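Local coordinates for protein 5-oxoprolinase subunit C (PDB 5DUD) that takes part, as subunit C of 5-oxoprolinase, in the ATP-driven cleavage of 5-oxoproline to L-glutamate, at residues 168-173 against 265-270; 30-35 against 244-249. All coordinates share one frame; numbering follows the deposited sequence.

The two contacts adjoin, their centres about 12 Å apart, and meet at D33 and P35. Contact 2 is wholly buried near the middle of the chain, joining the loop that leads into helix 34-44 to the turn after strand 243-245; contact 1 is partly exposed and fastens the loop before strand 173-178 onto helix 266-271. A tyrosine, a tryptophan and a histidine carry contact 1, with polar atoms directed at backbone groups, whereas contact 2 rests on one asparagine and a leucine-methionine pair. D33 of contact 2 links them: its OD2 probably accepts a hydrogen bond from W170 NE1 at 3.1 Å, while P35 packs on Y267 and L168.

Contact 1: 168-173 against 265-270; sequences LLWGNR and DMYHLA
Y267 projects from helix 266-271 with L168 over one face of its ring and W170 at its edge. L168 CD1 lies near the rim of that face, 4.2 Å from Y267 CZ, and L168 CB is 3.7 Å from Y267 OH. On the opposite face sits CD2 of the adjacent H268. The indole of W170 brings its CD1 to 3.5 Å from Y267 CD1; with the planes turned 71° apart, the two rings are neither stacked nor cleanly edge-to-face. A chi1 of 80° places Y267 CG between backbone N and carbonyl carbon, directing the phenol at the loop, where Y267 OH donates to L169 O at 2.9 Å, tilted 27° out of the carbonyl plane.

H268 reaches the next peptide with its imidazole edge. Its ND1 can accept weakly from G171 N at 2.8 Å or, if protonated, donate weakly to G171 O at 3.4 Å; the two are alternatives. W170 NE1 is engaged by D33 OD2, and D265 forms a salt bridge with R175 in strand 173-178. Two consecutive helix residues, Y267 and H268, thus hold the loop at L169 O and G171, docking the lead into strand 173-178 within the cyclophilin-like carboxyltransferase A/B family domain.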
loop_
_atom_site.group_PDB
_atom_site.type_symbol
_atom_site.label_atom_id
_atom_site.label_comp_id
_atom_site.label_asym_id
_atom_site.label_seq_id
_atom_site.Cartn_x
_atom_site.Cartn_y
_atom_site.Cartn_z
ATOM N N LEU A 168 -18.821 -15.297 -0.364
ATOM C CA LEU A 168 -17.674 -16.214 -0.248
ATOM C C LEU A 168 -17.356 -16.538 1.214
ATOM O O LEU A 168 -17.265 -15.625 2.040
ATOM C CB LEU A 168 -16.432 -15.595 -0.901
ATOM C CG LEU A 168 -16.501 -15.312 -2.396
ATOM C CD1 LEU A 168 -15.287 -14.530 -2.846
ATOM C CD2 LEU A 168 -16.611 -16.599 -3.197
ATOM N N LEU A 169 -17.139 -17.822 1.528
ATOM C CA LEU A 169 -16.843 -18.199 2.909
ATOM C C LEU A 169 -15.433 -17.793 3.293
ATOM O O LEU A 169 -14.517 -17.866 2.471
ATOM C CB LEU A 169 -17.039 -19.706 3.158
ATOM C CG LEU A 169 -18.069 -20.027 4.227
ATOM C CD1 LEU A 169 -19.479 -19.837 3.684
ATOM C CD2 LEU A 169 -17.862 -21.426 4.773
ATOM N N TRP A 170 -15.278 -17.364 4.549
ATOM C CA TRP A 170 -14.000 -16.963 5.132
ATOM C C TRP A 170 -13.463 -18.108 5.982
ATOM O O TRP A 170 -14.217 -19.009 6.355
ATOM C CB TRP A 170 -14.183 -15.686 5.969
ATOM C CG TRP A 170 -14.785 -14.566 5.180
ATOM C CD1 TRP A 170 -14.138 -13.732 4.319
ATOM C CD2 TRP A 170 -16.177 -14.236 5.090
ATOM N NE1 TRP A 170 -15.032 -12.857 3.746
ATOM C CE2 TRP A 170 -16.293 -13.153 4.193
ATOM C CE3 TRP A 170 -17.337 -14.736 5.698
ATOM C CZ2 TRP A 170 -17.520 -12.555 3.896
ATOM C CZ3 TRP A 170 -18.556 -14.147 5.398
ATOM C CH2 TRP A 170 -18.638 -13.071 4.506
ATOM N N GLY A 171 -12.164 -18.068 6.258
ATOM C CA GLY A 171 -11.489 -19.075 7.067
ATOM C C GLY A 171 -10.173 -18.579 7.630
ATOM O O GLY A 171 -9.744 -17.464 7.324
ATOM N N ASN A 172 -9.520 -19.407 8.454
ATOM C CA ASN A 172 -8.221 -19.065 9.055
ATOM C C ASN A 172 -7.050 -19.685 8.262
ATOM O O ASN A 172 -5.917 -19.261 8.490
ATOM C CB ASN A 172 -8.133 -19.455 10.547
ATOM C CG ASN A 172 -8.521 -20.873 10.885
ATOM O OD1 ASN A 172 -7.703 -21.795 10.825
ATOM N ND2 ASN A 172 -9.778 -21.079 11.263
ATOM N N ARG A 173 -7.296 -20.673 7.353
ATOM C CA ARG A 173 -6.240 -21.271 6.524
ATOM C C ARG A 173 -6.026 -20.406 5.274
ATOM O O ARG A 173 -6.982 -20.154 4.542
ATOM C CB ARG A 173 -6.580 -22.721 6.142
ATOM C CG ARG A 173 -6.820 -23.600 7.362
ATOM C CD ARG A 173 -6.580 -25.076 7.115
ATOM N NE ARG A 173 -5.161 -25.407 6.939
ATOM C CZ ARG A 173 -4.254 -25.489 7.915
ATOM N NH1 ARG A 173 -4.593 -25.248 9.179
ATOM N NH2 ARG A 173 -2.995 -25.807 7.631
ATOM N N ASP A 265 -6.634 -15.440 -1.682
ATOM C CA ASP A 265 -6.830 -15.654 -0.240
ATOM C C ASP A 265 -6.649 -14.376 0.597
ATOM O O ASP A 265 -6.882 -14.419 1.806
ATOM C CB ASP A 265 -5.868 -16.747 0.266
ATOM C CG ASP A 265 -6.322 -18.145 -0.108
ATOM O OD1 ASP A 265 -6.905 -18.309 -1.202
ATOM O OD2 ASP A 265 -6.094 -19.075 0.693
ATOM N N MET A 266 -6.269 -13.245 -0.023
ATOM C CA MET A 266 -6.096 -11.979 0.701
ATOM C C MET A 266 -7.375 -11.523 1.407
ATOM O O MET A 266 -7.282 -10.892 2.452
ATOM C CB MET A 266 -5.631 -10.859 -0.251
ATOM C CG MET A 266 -4.156 -10.912 -0.593
ATOM S SD MET A 266 -3.071 -10.597 0.819
ATOM C CE MET A 266 -3.387 -8.870 1.111
ATOM N N TYR A 267 -8.560 -11.820 0.835
ATOM C CA TYR A 267 -9.835 -11.419 1.435
ATOM C C TYR A 267 -10.072 -12.095 2.801
ATOM O O TYR A 267 -10.760 -11.509 3.635
ATOM C CB TYR A 267 -11.022 -11.678 0.479
ATOM C CG TYR A 267 -11.549 -13.096 0.410
ATOM C CD1 TYR A 267 -12.579 -13.513 1.243
ATOM C CD2 TYR A 267 -11.130 -13.967 -0.587
ATOM C CE1 TYR A 267 -13.111 -14.798 1.150
ATOM C CE2 TYR A 267 -11.661 -15.250 -0.699
ATOM C CZ TYR A 267 -12.663 -15.659 0.165
ATOM O OH TYR A 267 -13.163 -16.938 0.061
ATOM N N HIS A 268 -9.491 -13.289 3.051
ATOM C CA HIS A 268 -9.667 -13.978 4.336
ATOM C C HIS A 268 -9.031 -13.213 5.519
ATOM O O HIS A 268 -9.599 -13.228 6.610
ATOM C CB HIS A 268 -9.088 -15.403 4.306
ATOM C CG HIS A 268 -9.852 -16.373 3.461
ATOM N ND1 HIS A 268 -10.582 -17.400 4.029
ATOM C CD2 HIS A 268 -9.948 -16.464 2.116
ATOM C CE1 HIS A 268 -11.103 -18.074 3.018
ATOM N NE2 HIS A 268 -10.736 -17.555 1.847
ATOM N N LEU A 269 -7.864 -12.558 5.308
ATOM C CA LEU A 269 -7.147 -11.804 6.361
ATOM C C LEU A 269 -8.036 -10.700 6.979
ATOM O O LEU A 269 -8.028 -10.513 8.193
ATOM C CB LEU A 269 -5.843 -11.152 5.813
ATOM C CG LEU A 269 -4.486 -11.899 5.814
ATOM C CD1 LEU A 269 -3.933 -12.113 7.235
ATOM C CD2 LEU A 269 -4.482 -13.134 4.919
ATOM N N ALA A 270 -8.806 -9.994 6.125
ATOM C CA ALA A 270 -9.682 -8.876 6.489
ATOM C C ALA A 270 -10.717 -9.231 7.543
ATOM O O ALA A 270 -11.067 -8.353 8.328
ATOM C CB ALA A 270 -10.404 -8.356 5.250
#

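Contact 2: 30-35 against 244-249; sequences GALDMP and VLMNDA
N247 extends its amide toward the peptides that precede helix 34-44. The polar part of the contact is a single hydrogen bond from N247 ND2 to A31 O, 3.1 Å long but weak, since the N-H...O angle is only 120°. The same nitrogen has its stronger partner in C29 O, so N247 ND2 bonds C29 O and, weakly, A31 O, with G30 O merely nearby at 3.6 Å. A chi1 of -58°, with CG opposite the carbonyl carbon, carries the group across to them.

The apolar part centres on L32. Its CD1 sits over one face of the N247 amide, 3.9 Å from N247 CG and 4.0 Å from N247 OD1, so a methyl group covers the flat group whose nitrogen is bonded at its end. L32 CG also meets the methyl CE of M246 at 4.3 Å, a looser contact. Both hydrophobic chains continue onto helix 266-271, L32 against A270 and M246 against L269.

Charge enters through R206, which links the two segments from outside: it forms a salt bridge with D248 OD1 and donates a hydrogen bond to G30 O. Further along segment 30-35, D33 is the N-cap residue of helix 34-44, its OD1 accepting from A36 N to close the first turn.

L32 rests too on Y112 of strand 110-115, whereas segment 244-249 begins at the end of strand 243-245. The contact thus bridges these two strands, which belong to different sheets, by way of the loop leading into helix 34-44, consistent with a buried junction between the two halves of the carboxyltransferase A/B-type domain.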
loop_
_atom_site.group_PDB
_atom_site.type_symbol
_atom_site.label_atom_id
_atom_site.label_comp_id
_atom_site.label_asym_id
_atom_site.label_seq_id
_atom_site.Cartn_x
_atom_site.Cartn_y
_atom_site.Cartn_z
ATOM N N GLY A 30 -7.854 0.824 -1.152
ATOM C CA GLY A 30 -9.045 0.111 -1.593
ATOM C C GLY A 30 -9.508 -0.822 -0.499
ATOM O O GLY A 30 -8.905 -0.857 0.579
ATOM N N ALA A 31 -10.589 -1.565 -0.747
ATOM C CA ALA A 31 -11.140 -2.474 0.258
ATOM C C ALA A 31 -10.190 -3.628 0.573
ATOM O O ALA A 31 -9.574 -4.191 -0.332
ATOM C CB ALA A 31 -12.483 -3.031 -0.200
ATOM N N LEU A 32 -10.044 -3.933 1.866
ATOM C CA LEU A 32 -9.228 -5.053 2.346
ATOM C C LEU A 32 -9.858 -6.356 1.837
ATOM O O LEU A 32 -9.166 -7.203 1.271
ATOM C CB LEU A 32 -9.124 -5.034 3.888
ATOM C CG LEU A 32 -7.803 -4.532 4.497
ATOM C CD1 LEU A 32 -7.304 -3.268 3.816
ATOM C CD2 LEU A 32 -7.956 -4.293 5.986
ATOM N N ASP A 33 -11.189 -6.462 1.962
ATOM C CA ASP A 33 -11.976 -7.566 1.423
ATOM C C ASP A 33 -12.519 -7.088 0.073
ATOM O O ASP A 33 -13.654 -6.621 -0.019
ATOM C CB ASP A 33 -13.091 -7.968 2.411
ATOM C CG ASP A 33 -13.719 -9.323 2.150
ATOM O OD1 ASP A 33 -14.082 -9.597 0.988
ATOM O OD2 ASP A 33 -13.904 -10.086 3.122
ATOM N N MET A 34 -11.674 -7.147 -0.969
ATOM C CA MET A 34 -12.068 -6.708 -2.312
ATOM C C MET A 34 -13.297 -7.473 -2.819
ATOM O O MET A 34 -14.191 -6.817 -3.342
ATOM C CB MET A 34 -10.907 -6.830 -3.325
ATOM C CG MET A 34 -9.989 -5.615 -3.394
ATOM S SD MET A 34 -10.794 -4.022 -3.739
ATOM C CE MET A 34 -11.830 -4.478 -5.073
ATOM N N PRO A 35 -13.398 -8.813 -2.638
ATOM C CA PRO A 35 -14.598 -9.544 -3.088
ATOM C C PRO A 35 -15.902 -9.092 -2.423
ATOM O O PRO A 35 -16.944 -9.179 -3.064
ATOM C CB PRO A 35 -14.283 -10.996 -2.705
ATOM C CG PRO A 35 -12.808 -11.061 -2.662
ATOM C CD PRO A 35 -12.405 -9.746 -2.077
ATOM N N VAL A 244 2.558 -9.184 7.895
ATOM C CA VAL A 244 1.859 -9.343 6.618
ATOM C C VAL A 244 1.486 -7.966 6.093
ATOM O O VAL A 244 0.733 -7.255 6.749
ATOM C CB VAL A 244 0.597 -10.234 6.737
ATOM C CG1 VAL A 244 0.029 -10.554 5.361
ATOM C CG2 VAL A 244 0.875 -11.510 7.519
ATOM N N LEU A 245 1.966 -7.602 4.906
ATOM C CA LEU A 245 1.647 -6.298 4.325
ATOM C C LEU A 245 0.252 -6.331 3.721
ATOM O O LEU A 245 -0.097 -7.320 3.078
ATOM C CB LEU A 245 2.679 -5.924 3.259
ATOM C CG LEU A 245 4.129 -5.891 3.739
ATOM C CD1 LEU A 245 5.071 -5.563 2.595
ATOM C CD2 LEU A 245 4.312 -4.896 4.869
ATOM N N MET A 246 -0.552 -5.272 3.936
ATOM C CA MET A 246 -1.917 -5.183 3.416
ATOM C C MET A 246 -1.970 -4.063 2.348
ATOM O O MET A 246 -0.947 -3.793 1.720
ATOM C CB MET A 246 -2.920 -4.983 4.574
ATOM C CG MET A 246 -2.868 -6.073 5.640
ATOM S SD MET A 246 -3.138 -7.761 5.035
ATOM C CE MET A 246 -4.893 -7.719 4.686
ATOM N N ASN A 247 -3.142 -3.451 2.095
ATOM C CA ASN A 247 -3.305 -2.482 1.005
ATOM C C ASN A 247 -2.623 -1.114 1.235
ATOM O O ASN A 247 -2.024 -0.607 0.291
ATOM C CB ASN A 247 -4.784 -2.264 0.699
ATOM C CG ASN A 247 -5.535 -3.521 0.311
ATOM O OD1 ASN A 247 -5.208 -4.630 0.746
ATOM N ND2 ASN A 247 -6.596 -3.380 -0.472
ATOM N N ASP A 248 -2.697 -0.525 2.449
ATOM C CA ASP A 248 -2.079 0.784 2.743
ATOM C C ASP A 248 -0.567 0.693 3.075
ATOM O O ASP A 248 0.034 1.728 3.378
ATOM C CB ASP A 248 -2.811 1.475 3.912
ATOM C CG ASP A 248 -4.189 1.982 3.557
ATOM O OD1 ASP A 248 -4.811 1.419 2.630
ATOM O OD2 ASP A 248 -4.670 2.917 4.234
ATOM N N ALA A 249 0.062 -0.503 2.996
ATOM C CA ALA A 249 1.484 -0.716 3.310
ATOM C C ALA A 249 2.458 0.124 2.476
ATOM O O ALA A 249 2.090 0.694 1.450
ATOM C CB ALA A 249 1.844 -2.183 3.104
#